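Local coordinates for hemolysin activator protein CdiB (Acinetobacter baumannii ACICU, PDB 6WIL) that probably transports a contact-dependent growth inhibition toxin across the outer membrane, as an Omp85-type, two-partner secretion barrel with periplasmic POTRA domains, at residues Lys144-Glu149 and Asp206-Leu211; Asp467-Leu472 and Ser545-Trp550; Lys336-Glu341 and Arg356-Trp361; Lys58-Ile63 and Phe78-Ile83. All coordinates share one frame; numbering follows the deposited sequence.

Contact 1: residues Lys144-Glu149 and Asp206-Leu211; sequences KIVIQE and DLILKL
With chi1 of -85° and two further bends at chi3 and chi4, Lys210 curls back until NZ reaches Gln148, whose own chain runs out straight with CG anti to the backbone N (chi1 -179°). The two side chains run alongside in the same direction, and Lys210 NZ donates to Gln148 OE1 at 3.2 Å from above the amide plane, not on a lone pair. Gln148 NE2 rests against Ile208 CG2. At the other end, Asp206 OD1 takes a weak, bent bond from Lys144 N, while the lysine chain passes slantwise by the carboxylate, CB near OD1 and CE near OD2, and leaves Lys144 NZ 4.2 Å from Asp206 OD2, too far for a salt bridge.

Between these ends the strands pair in parallel, joining 132-149 to 204-213 in the mixed sheet that runs through the POTRA region, here at its second POTRA domain. Leu207 uses both its N and its O on strand 144-149, N to Lys144 O and O from Val146 N; Leu209 N follows on Val146 O. A beta bulge at Gln148 then shifts the register by one, so that Glu149 pairs with Lys210 and Glu149 O receives Leu211 N.

One face carries Ile145, Ile147, Leu207 and Leu209, where Leu209 CD1 touches Ile145 CG2 at 3.9 Å and Ile147 CD1 at 3.8 Å. On the other, Val146 CB meets Ile208 CD1 at 3.7 Å. Met189 and Ile191 of strand 185-193 pack against Leu207. A water bridges Glu149 OE2 and Leu211 O, donating to both.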
# COMPACT_ATOMS: atom_id res chain seq x y z
N LYS A 144 -25.03 -17.64 8.86
CA LYS A 144 -23.99 -18.64 8.67
C LYS A 144 -22.98 -18.15 7.63
O LYS A 144 -23.35 -17.49 6.66
CB LYS A 144 -24.55 -20.00 8.19
CG LYS A 144 -25.84 -20.46 8.85
CD LYS A 144 -26.30 -21.80 8.28
CE LYS A 144 -26.63 -21.72 6.79
NZ LYS A 144 -27.05 -23.04 6.23
N ILE A 145 -21.72 -18.50 7.84
CA ILE A 145 -20.72 -18.41 6.79
C ILE A 145 -20.65 -19.78 6.13
O ILE A 145 -20.39 -20.79 6.79
CB ILE A 145 -19.35 -17.98 7.35
CG1 ILE A 145 -19.44 -16.55 7.87
CG2 ILE A 145 -18.27 -18.10 6.28
CD1 ILE A 145 -18.74 -16.33 9.19
N VAL A 146 -20.93 -19.83 4.83
CA VAL A 146 -21.03 -21.08 4.09
C VAL A 146 -19.86 -21.17 3.13
O VAL A 146 -19.74 -20.34 2.22
CB VAL A 146 -22.37 -21.20 3.35
CG1 VAL A 146 -22.37 -22.42 2.43
CG2 VAL A 146 -23.53 -21.28 4.33
N ILE A 147 -19.01 -22.17 3.32
CA ILE A 147 -17.88 -22.42 2.43
C ILE A 147 -18.38 -23.45 1.41
O ILE A 147 -18.23 -24.66 1.58
CB ILE A 147 -16.65 -22.90 3.18
CG1 ILE A 147 -16.42 -22.04 4.43
CG2 ILE A 147 -15.42 -22.84 2.27
CD1 ILE A 147 -16.22 -20.56 4.14
N GLN A 148 -18.97 -22.95 0.33
CA GLN A 148 -19.50 -23.84 -0.70
C GLN A 148 -18.39 -24.61 -1.40
O GLN A 148 -18.61 -25.71 -1.90
CB GLN A 148 -20.32 -23.04 -1.72
CG GLN A 148 -20.94 -23.87 -2.83
CD GLN A 148 -21.75 -23.03 -3.80
OE1 GLN A 148 -21.55 -23.11 -5.02
NE2 GLN A 148 -22.67 -22.23 -3.27
N GLU A 149 -17.17 -24.05 -1.42
CA GLU A 149 -16.09 -24.63 -2.19
C GLU A 149 -14.76 -24.17 -1.60
O GLU A 149 -14.61 -23.00 -1.24
CB GLU A 149 -16.21 -24.23 -3.66
CG GLU A 149 -15.11 -24.73 -4.56
CD GLU A 149 -15.29 -24.25 -5.99
OE1 GLU A 149 -16.45 -24.03 -6.39
OE2 GLU A 149 -14.28 -24.08 -6.69
N ASP A 206 -26.92 -15.18 4.78
CA ASP A 206 -25.89 -16.21 4.67
C ASP A 206 -24.80 -15.71 3.74
O ASP A 206 -25.09 -15.18 2.66
CB ASP A 206 -26.47 -17.53 4.16
CG ASP A 206 -27.12 -18.33 5.27
OD1 ASP A 206 -26.77 -18.10 6.44
OD2 ASP A 206 -27.99 -19.18 4.96
N LEU A 207 -23.55 -15.85 4.19
CA LEU A 207 -22.38 -15.44 3.44
C LEU A 207 -21.85 -16.65 2.68
O LEU A 207 -21.22 -17.53 3.26
CB LEU A 207 -21.32 -14.86 4.38
CG LEU A 207 -20.13 -14.20 3.68
CD1 LEU A 207 -20.61 -13.04 2.84
CD2 LEU A 207 -19.08 -13.75 4.68
N ILE A 208 -22.11 -16.68 1.38
CA ILE A 208 -21.71 -17.79 0.52
C ILE A 208 -20.33 -17.50 -0.05
O ILE A 208 -20.15 -16.55 -0.82
CB ILE A 208 -22.73 -18.02 -0.60
CG1 ILE A 208 -24.15 -18.06 -0.03
CG2 ILE A 208 -22.42 -19.31 -1.36
CD1 ILE A 208 -24.33 -19.06 1.09
N LEU A 209 -19.35 -18.33 0.32
CA LEU A 209 -17.97 -18.17 -0.12
C LEU A 209 -17.56 -19.34 -1.00
O LEU A 209 -17.72 -20.51 -0.61
CB LEU A 209 -17.03 -18.08 1.09
CG LEU A 209 -17.05 -16.78 1.89
CD1 LEU A 209 -16.21 -16.91 3.15
CD2 LEU A 209 -16.54 -15.64 1.03
N LYS A 210 -17.03 -19.04 -2.18
CA LYS A 210 -16.41 -20.02 -3.07
C LYS A 210 -14.92 -19.71 -3.15
O LYS A 210 -14.53 -18.66 -3.66
CB LYS A 210 -17.06 -20.01 -4.45
CG LYS A 210 -18.30 -20.88 -4.57
CD LYS A 210 -18.73 -21.04 -6.02
CE LYS A 210 -19.65 -19.92 -6.46
NZ LYS A 210 -21.00 -20.05 -5.83
N LEU A 211 -14.09 -20.63 -2.65
CA LEU A 211 -12.66 -20.42 -2.53
C LEU A 211 -11.89 -21.41 -3.40
O LEU A 211 -12.29 -22.57 -3.54
CB LEU A 211 -12.20 -20.55 -1.07
CG LEU A 211 -12.90 -19.69 -0.01
CD1 LEU A 211 -12.38 -20.02 1.38
CD2 LEU A 211 -12.74 -18.20 -0.31
O HOH W 1 -11.60 -25.08 -5.13

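Contact 2: residues Asp467-Leu472 and Ser545-Trp550; sequences DGELML and SIKKDW
Glu469 and Lys547 join two loops of the barrel domain by a salt bridge: segment 467-472 leads into strand 472-474, while segment 545-550 belongs to the connection between the last two barrel strands, 530-541 and 550-559.

The charged part is an extended lysine meeting an extended glutamate at about a right angle. Lys547 NZ lies 2.8 Å from Glu469 OE2, on the syn side and 15° out of the carboxylate plane; its second bond, to Glu469 OE1, is weak. Chi1 of 71° sets Glu469 CG between its backbone N and carbonyl carbon, from where the straight chain carries the carboxylate across to the lysine. Asp467 OD2 stands 3.1 Å from Glu469 OE2 without a hydrogen bond; the two carboxylates would repel if both are charged, a cost the nearby ammonium probably offsets in part.

A side-chain-to-backbone bond shapes the first loop. Glu469 N donates to Asp467 OD1 at 2.7 Å, closing an Asx turn around Gly468, whose positive phi suits a residue without a side chain.

The apolar part centres on the buried Ile546, which also packs on Phe466. Its CD1 reaches Leu470 CB at 3.8 Å, and its CG1 lies more loosely against Leu472 CD2. The CD1 methyl of Leu470 reaches across to the other loop, 3.2 Å from the carbonyl oxygen Ser545 O.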
# COMPACT_ATOMS: atom_id res chain seq x y z
N ASP A 467 23.68 6.74 -14.28
CA ASP A 467 24.27 5.43 -14.02
C ASP A 467 24.35 5.14 -12.52
O ASP A 467 24.33 3.97 -12.11
CB ASP A 467 25.67 5.34 -14.64
CG ASP A 467 26.52 6.55 -14.33
OD1 ASP A 467 26.62 6.95 -13.14
OD2 ASP A 467 27.11 7.11 -15.29
N GLY A 468 24.45 6.18 -11.71
CA GLY A 468 24.60 6.01 -10.28
C GLY A 468 26.01 5.83 -9.76
O GLY A 468 26.17 5.48 -8.58
N GLU A 469 27.03 6.05 -10.58
CA GLU A 469 28.39 6.02 -10.05
C GLU A 469 28.64 7.19 -9.11
O GLU A 469 29.41 7.09 -8.15
CB GLU A 469 29.42 6.02 -11.16
CG GLU A 469 29.55 7.34 -11.90
CD GLU A 469 30.51 7.23 -13.05
OE1 GLU A 469 31.73 7.22 -12.79
OE2 GLU A 469 30.04 7.13 -14.21
N LEU A 470 28.00 8.32 -9.39
CA LEU A 470 28.09 9.48 -8.54
C LEU A 470 26.68 9.93 -8.25
O LEU A 470 25.88 10.10 -9.18
CB LEU A 470 28.89 10.63 -9.18
CG LEU A 470 30.35 10.34 -9.51
CD1 LEU A 470 30.93 11.45 -10.36
CD2 LEU A 470 31.20 10.12 -8.26
N MSE A 471 26.35 10.09 -6.97
CA MSE A 471 25.01 10.52 -6.58
C MSE A 471 25.07 11.80 -5.78
O MSE A 471 26.02 12.02 -5.02
CB MSE A 471 24.30 9.42 -5.78
CG MSE A 471 24.09 8.14 -6.57
SE MSE A 471 23.32 6.71 -5.47
CE MSE A 471 21.42 7.17 -5.65
N LEU A 472 24.09 12.67 -5.98
CA LEU A 472 23.90 13.83 -5.12
C LEU A 472 23.17 13.39 -3.86
O LEU A 472 22.40 12.43 -3.87
CB LEU A 472 23.12 14.92 -5.84
CG LEU A 472 23.63 15.28 -7.24
CD1 LEU A 472 22.69 16.26 -7.91
CD2 LEU A 472 25.04 15.85 -7.20
N SER A 545 30.04 17.92 -12.21
CA SER A 545 30.67 16.72 -11.68
C SER A 545 29.93 15.44 -12.05
O SER A 545 30.42 14.35 -11.73
CB SER A 545 30.79 16.82 -10.16
OG SER A 545 29.52 16.89 -9.54
N ILE A 546 28.77 15.53 -12.71
CA ILE A 546 28.01 14.37 -13.16
C ILE A 546 28.12 14.27 -14.67
O ILE A 546 28.04 15.28 -15.38
CB ILE A 546 26.53 14.45 -12.72
CG1 ILE A 546 26.42 14.56 -11.19
CG2 ILE A 546 25.76 13.25 -13.22
CD1 ILE A 546 26.48 13.22 -10.47
N LYS A 547 28.28 13.04 -15.17
CA LYS A 547 28.71 12.83 -16.55
C LYS A 547 27.64 13.25 -17.56
O LYS A 547 27.97 13.85 -18.59
CB LYS A 547 29.08 11.36 -16.74
CG LYS A 547 30.36 10.92 -16.07
CD LYS A 547 30.67 9.49 -16.47
CE LYS A 547 32.11 9.11 -16.15
NZ LYS A 547 32.14 7.62 -15.93
N LYS A 548 26.37 12.97 -17.28
CA LYS A 548 25.28 13.08 -18.27
C LYS A 548 25.55 12.18 -19.47
O LYS A 548 25.32 12.55 -20.62
CB LYS A 548 25.05 14.53 -18.71
CG LYS A 548 24.25 15.35 -17.71
CD LYS A 548 23.90 16.73 -18.26
CE LYS A 548 25.15 17.52 -18.58
NZ LYS A 548 26.11 17.48 -17.45
N ASP A 549 26.04 10.97 -19.20
CA ASP A 549 26.36 10.01 -20.25
C ASP A 549 25.11 9.23 -20.64
O ASP A 549 24.03 9.39 -20.06
CB ASP A 549 27.48 9.09 -19.78
CG ASP A 549 28.40 8.66 -20.91
OD1 ASP A 549 28.81 9.53 -21.70
OD2 ASP A 549 28.72 7.45 -20.98
N TRP A 550 25.24 8.37 -21.65
CA TRP A 550 24.15 7.49 -22.06
C TRP A 550 24.18 6.21 -21.23
O TRP A 550 25.24 5.64 -20.98
CB TRP A 550 24.25 7.15 -23.55
CG TRP A 550 23.85 8.26 -24.45
CD1 TRP A 550 24.63 9.29 -24.89
CD2 TRP A 550 22.55 8.47 -25.03
NE1 TRP A 550 23.90 10.12 -25.71
CE2 TRP A 550 22.62 9.64 -25.81
CE3 TRP A 550 21.34 7.78 -24.96
CZ2 TRP A 550 21.53 10.13 -26.52
CZ3 TRP A 550 20.25 8.27 -25.67
CH2 TRP A 550 20.36 9.43 -26.44

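Contact 3: residues Lys336-Glu341 and Arg356-Trp361; sequences KLYHKE and RKTSGW
A beta hairpin of the 16-stranded transmembrane barrel supplies this contact, its arms being strands 329-346 and 349-371, which run antiparallel. Tyr338 and Gly360 form a hydrogen-bonded pair, with Tyr338 N to Gly360 O and Gly360 N to Tyr338 O both 3.1 Å. Lys340 and Thr358 make the next such pair; Lys340 N reaches Thr358 O at 2.7 Å, with an almost straight N-H...O angle of 175°.

The tyrosine does more than bond through its backbone. Chi1 of 70° folds the ring across the neighbouring strand so that one face lies on Gly360. Gly360 CA stands 3.9 Å from the centroid of the Tyr338 ring in a CH-pi contact, 27° off the normal, and Gly360 N sits over the same ring. With no side chain, Gly360 lets the ring lie flat on its backbone. Thr358 OG1 comes to the edge of the ring and lies 3.3 Å from Lys340 CB.

On the face bearing Leu337, Glu341 and Lys357, the last two run alongside each other, with Glu341 OE2 3.3 Å from Lys357 CE; their charged ends remain beyond salt-bridge range. Leu337 CD2 meets Trp361 CB at 3.6 Å.

Strand 308-326 flanks 329-346 on its other edge, where Leu337 and His339 make backbone hydrogen bonds to Leu317 and Ala315. Beyond 349-371 comes strand 374-386, whose Tyr382 and Arg384 touch Trp361, while Arg356 NH1 forms a salt bridge with Asp5 near the N terminus.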
# COMPACT_ATOMS: atom_id res chain seq x y z
N LYS A 336 6.51 0.51 13.24
CA LYS A 336 7.62 -0.40 12.95
C LYS A 336 8.62 -0.40 14.10
O LYS A 336 8.85 0.64 14.73
CB LYS A 336 8.35 -0.02 11.66
CG LYS A 336 7.53 -0.10 10.39
CD LYS A 336 8.36 0.36 9.20
CE LYS A 336 7.49 0.60 7.97
NZ LYS A 336 8.02 1.75 7.17
N LEU A 337 9.20 -1.56 14.36
CA LEU A 337 10.37 -1.69 15.22
C LEU A 337 11.51 -2.26 14.38
O LEU A 337 11.31 -3.24 13.66
CB LEU A 337 10.09 -2.61 16.41
CG LEU A 337 9.13 -2.09 17.48
CD1 LEU A 337 9.18 -2.98 18.70
CD2 LEU A 337 9.47 -0.65 17.84
N TYR A 338 12.68 -1.64 14.46
CA TYR A 338 13.81 -2.06 13.65
C TYR A 338 15.09 -2.09 14.48
O TYR A 338 15.25 -1.31 15.42
CB TYR A 338 14.01 -1.15 12.42
CG TYR A 338 14.51 0.25 12.73
CD1 TYR A 338 15.87 0.52 12.85
CD2 TYR A 338 13.62 1.30 12.88
CE1 TYR A 338 16.33 1.79 13.12
CE2 TYR A 338 14.07 2.58 13.15
CZ TYR A 338 15.42 2.82 13.27
OH TYR A 338 15.87 4.09 13.55
N HIS A 339 15.99 -2.99 14.11
CA HIS A 339 17.34 -3.06 14.67
C HIS A 339 18.32 -3.31 13.53
O HIS A 339 18.10 -4.19 12.70
CB HIS A 339 17.45 -4.18 15.71
CG HIS A 339 18.86 -4.44 16.16
ND1 HIS A 339 19.68 -5.35 15.53
CD2 HIS A 339 19.59 -3.90 17.17
CE1 HIS A 339 20.86 -5.37 16.13
NE2 HIS A 339 20.83 -4.50 17.13
N LYS A 340 19.39 -2.52 13.50
CA LYS A 340 20.42 -2.63 12.47
C LYS A 340 21.78 -2.87 13.12
O LYS A 340 22.06 -2.36 14.22
CB LYS A 340 20.50 -1.37 11.61
CG LYS A 340 19.80 -1.46 10.28
CD LYS A 340 20.50 -0.61 9.22
CE LYS A 340 21.82 -1.24 8.78
NZ LYS A 340 22.50 -0.44 7.72
N GLU A 341 22.63 -3.62 12.43
CA GLU A 341 23.98 -3.88 12.88
C GLU A 341 24.88 -3.99 11.66
O GLU A 341 24.53 -4.65 10.68
CB GLU A 341 24.06 -5.15 13.73
CG GLU A 341 25.40 -5.35 14.41
CD GLU A 341 25.27 -6.14 15.70
OE1 GLU A 341 24.16 -6.16 16.28
OE2 GLU A 341 26.28 -6.74 16.13
N ARG A 356 28.57 -0.48 13.83
CA ARG A 356 27.40 0.32 14.12
C ARG A 356 26.21 -0.57 14.44
O ARG A 356 25.79 -1.38 13.60
CB ARG A 356 27.07 1.25 12.95
CG ARG A 356 28.05 2.40 12.80
CD ARG A 356 27.91 3.12 11.47
NE ARG A 356 28.36 2.31 10.34
CZ ARG A 356 28.91 2.81 9.24
NH1 ARG A 356 29.30 2.00 8.26
NH2 ARG A 356 29.09 4.12 9.12
N LYS A 357 25.68 -0.44 15.65
CA LYS A 357 24.39 -0.99 16.02
C LYS A 357 23.41 0.15 16.21
O LYS A 357 23.69 1.10 16.96
CB LYS A 357 24.47 -1.82 17.30
CG LYS A 357 25.43 -3.00 17.26
CD LYS A 357 25.28 -3.84 18.52
CE LYS A 357 26.46 -4.77 18.74
NZ LYS A 357 26.34 -5.53 20.01
N THR A 358 22.26 0.09 15.53
CA THR A 358 21.21 1.08 15.70
C THR A 358 19.87 0.39 15.88
O THR A 358 19.69 -0.77 15.49
CB THR A 358 21.13 2.06 14.51
OG1 THR A 358 20.59 1.39 13.37
CG2 THR A 358 22.51 2.62 14.16
N SER A 359 18.93 1.11 16.49
CA SER A 359 17.58 0.60 16.69
C SER A 359 16.65 1.78 16.85
O SER A 359 17.07 2.90 17.17
CB SER A 359 17.50 -0.32 17.92
OG SER A 359 17.46 0.45 19.11
N GLY A 360 15.36 1.53 16.62
CA GLY A 360 14.38 2.59 16.75
C GLY A 360 13.00 2.12 16.37
O GLY A 360 12.74 0.92 16.27
N TRP A 361 12.11 3.09 16.16
CA TRP A 361 10.73 2.79 15.82
C TRP A 361 10.23 3.77 14.77
O TRP A 361 10.73 4.88 14.63
CB TRP A 361 9.82 2.84 17.06
CG TRP A 361 10.02 4.03 17.93
CD1 TRP A 361 10.86 4.12 19.01
CD2 TRP A 361 9.38 5.31 17.82
NE1 TRP A 361 10.77 5.38 19.57
CE2 TRP A 361 9.87 6.12 18.85
CE3 TRP A 361 8.43 5.84 16.93
CZ2 TRP A 361 9.45 7.44 19.03
CZ3 TRP A 361 8.02 7.14 17.11
CH2 TRP A 361 8.52 7.93 18.15

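Contact 4: residues Lys58-Ile63 and Phe78-Ile83; sequences KEISLI and FVIKAI
Ile80 lies across the middle of strand 59-62, its side chain set over the backbone between Ile60 and Leu62. The CD1 methyl of Ile80 comes 3.9 Å from Ile60 CG2 and equally near the carbonyl oxygen of Ser61, and its CG1 rests 3.9 Å from Leu62 CB. Chi1 of -62° places CG1 of Ile80 beside its backbone N, toward Leu62, and CG2 on the branch that approaches Ile60 O. One helical turn on, Ile83 CG2 meets Ile60 CD1 at 4.0 Å, the two side chains crossing at about a right angle.

Strand and helix run nearly antiparallel, at 159° between the short axes, which approach to 8.5 Å. This is helix-on-sheet packing in the first POTRA domain: Ile60 and Leu62 face helix 77-85, whereas Ser61 points away from it. The strand bonds to Leu133 and Leu135 of strand 132-149, and helix 97-113 meets the same helix through Tyr106 and Ala107, both touching Ile83.

No hydrogen bond or salt bridge crosses between the segments, so helix and strand are held here by dispersion contacts and the burial of branched aliphatic groups, which set no polar geometry.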
# COMPACT_ATOMS: atom_id res chain seq x y z
N LYS A 58 -43.42 16.60 16.08
CA LYS A 58 -42.79 17.28 17.19
C LYS A 58 -41.70 16.45 17.85
O LYS A 58 -40.96 16.99 18.69
CB LYS A 58 -43.84 17.68 18.25
CG LYS A 58 -44.44 16.53 19.03
CD LYS A 58 -45.67 17.01 19.79
CE LYS A 58 -46.26 15.93 20.69
NZ LYS A 58 -45.48 15.74 21.95
N GLU A 59 -41.57 15.17 17.50
CA GLU A 59 -40.52 14.31 18.02
C GLU A 59 -40.10 13.34 16.94
O GLU A 59 -40.95 12.68 16.33
CB GLU A 59 -41.00 13.53 19.26
CG GLU A 59 -41.70 14.37 20.32
CD GLU A 59 -41.85 13.64 21.64
OE1 GLU A 59 -41.47 12.45 21.72
OE2 GLU A 59 -42.34 14.27 22.61
N ILE A 60 -38.79 13.26 16.69
CA ILE A 60 -38.21 12.23 15.83
C ILE A 60 -37.37 11.33 16.72
O ILE A 60 -36.43 11.79 17.37
CB ILE A 60 -37.38 12.82 14.69
CG1 ILE A 60 -38.16 13.92 13.98
CG2 ILE A 60 -36.98 11.72 13.71
CD1 ILE A 60 -37.29 14.85 13.16
N SER A 61 -37.72 10.04 16.77
CA SER A 61 -37.08 9.12 17.69
C SER A 61 -36.78 7.81 16.98
O SER A 61 -37.40 7.46 15.98
CB SER A 61 -37.95 8.86 18.92
OG SER A 61 -38.57 10.05 19.37
N LEU A 62 -35.80 7.09 17.52
CA LEU A 62 -35.55 5.71 17.15
C LEU A 62 -36.13 4.81 18.24
O LEU A 62 -35.82 4.99 19.42
CB LEU A 62 -34.05 5.44 16.98
CG LEU A 62 -33.69 4.08 16.37
CD1 LEU A 62 -34.22 3.98 14.94
CD2 LEU A 62 -32.19 3.83 16.42
N ILE A 63 -36.98 3.88 17.84
CA ILE A 63 -37.81 3.10 18.75
C ILE A 63 -37.45 1.63 18.59
O ILE A 63 -37.43 1.13 17.46
CB ILE A 63 -39.31 3.31 18.51
CG1 ILE A 63 -39.69 4.77 18.79
CG2 ILE A 63 -40.14 2.37 19.38
CD1 ILE A 63 -39.37 5.21 20.20
N PHE A 78 -26.86 7.63 14.80
CA PHE A 78 -26.42 8.52 13.73
C PHE A 78 -27.48 8.68 12.65
O PHE A 78 -27.43 9.65 11.89
CB PHE A 78 -25.11 8.01 13.11
CG PHE A 78 -25.28 6.76 12.29
CD1 PHE A 78 -25.25 5.51 12.88
CD2 PHE A 78 -25.44 6.84 10.91
CE1 PHE A 78 -25.40 4.36 12.13
CE2 PHE A 78 -25.59 5.69 10.15
CZ PHE A 78 -25.57 4.45 10.76
N VAL A 79 -28.42 7.74 12.55
CA VAL A 79 -29.51 7.87 11.59
C VAL A 79 -30.43 9.03 11.98
O VAL A 79 -30.79 9.86 11.15
CB VAL A 79 -30.28 6.55 11.47
CG1 VAL A 79 -31.62 6.76 10.79
CG2 VAL A 79 -29.44 5.51 10.73
N ILE A 80 -30.81 9.08 13.26
CA ILE A 80 -31.64 10.19 13.74
C ILE A 80 -30.82 11.48 13.76
O ILE A 80 -31.34 12.56 13.46
CB ILE A 80 -32.23 9.86 15.11
CG1 ILE A 80 -33.15 8.64 15.02
CG2 ILE A 80 -33.01 11.06 15.67
CD1 ILE A 80 -34.33 8.84 14.09
N LYS A 81 -29.54 11.38 14.12
CA LYS A 81 -28.65 12.54 14.08
C LYS A 81 -28.67 13.20 12.70
O LYS A 81 -28.80 14.42 12.58
CB LYS A 81 -27.22 12.13 14.44
CG LYS A 81 -26.81 12.38 15.87
CD LYS A 81 -25.29 12.46 15.95
CE LYS A 81 -24.72 11.55 17.02
NZ LYS A 81 -23.38 11.03 16.63
N ALA A 82 -28.54 12.39 11.65
CA ALA A 82 -28.50 12.95 10.30
C ALA A 82 -29.84 13.58 9.93
O ALA A 82 -29.86 14.62 9.26
CB ALA A 82 -28.12 11.86 9.29
N ILE A 83 -30.95 12.98 10.36
CA ILE A 83 -32.26 13.56 10.08
C ILE A 83 -32.38 14.94 10.71
O ILE A 83 -32.70 15.93 10.03
CB ILE A 83 -33.38 12.62 10.58
CG1 ILE A 83 -33.38 11.30 9.81
CG2 ILE A 83 -34.74 13.31 10.46
CD1 ILE A 83 -33.65 11.46 8.33

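How the contacts relate
Contacts 4 and 1 belong to the POTRA region, and contacts 3 and 2 to the barrel. Contacts 4 and 1 are linked through the long strand 132-149: contact 1 uses its C-terminal end, while strand 59-62 of contact 4 pairs beside its earlier part. Their centres are 36 Å apart. Contact 3 lies in the barrel wall, 44 Å between centres from contact 1. Contact 2 lies 31 Å between centres from contact 3 and on the opposite side of the chain's centre from contacts 1 and 4, with 67 Å between the centres of contacts 2 and 4. No two contacts touch. A bound detergent lies about 11 Å from the Leu472 side chain.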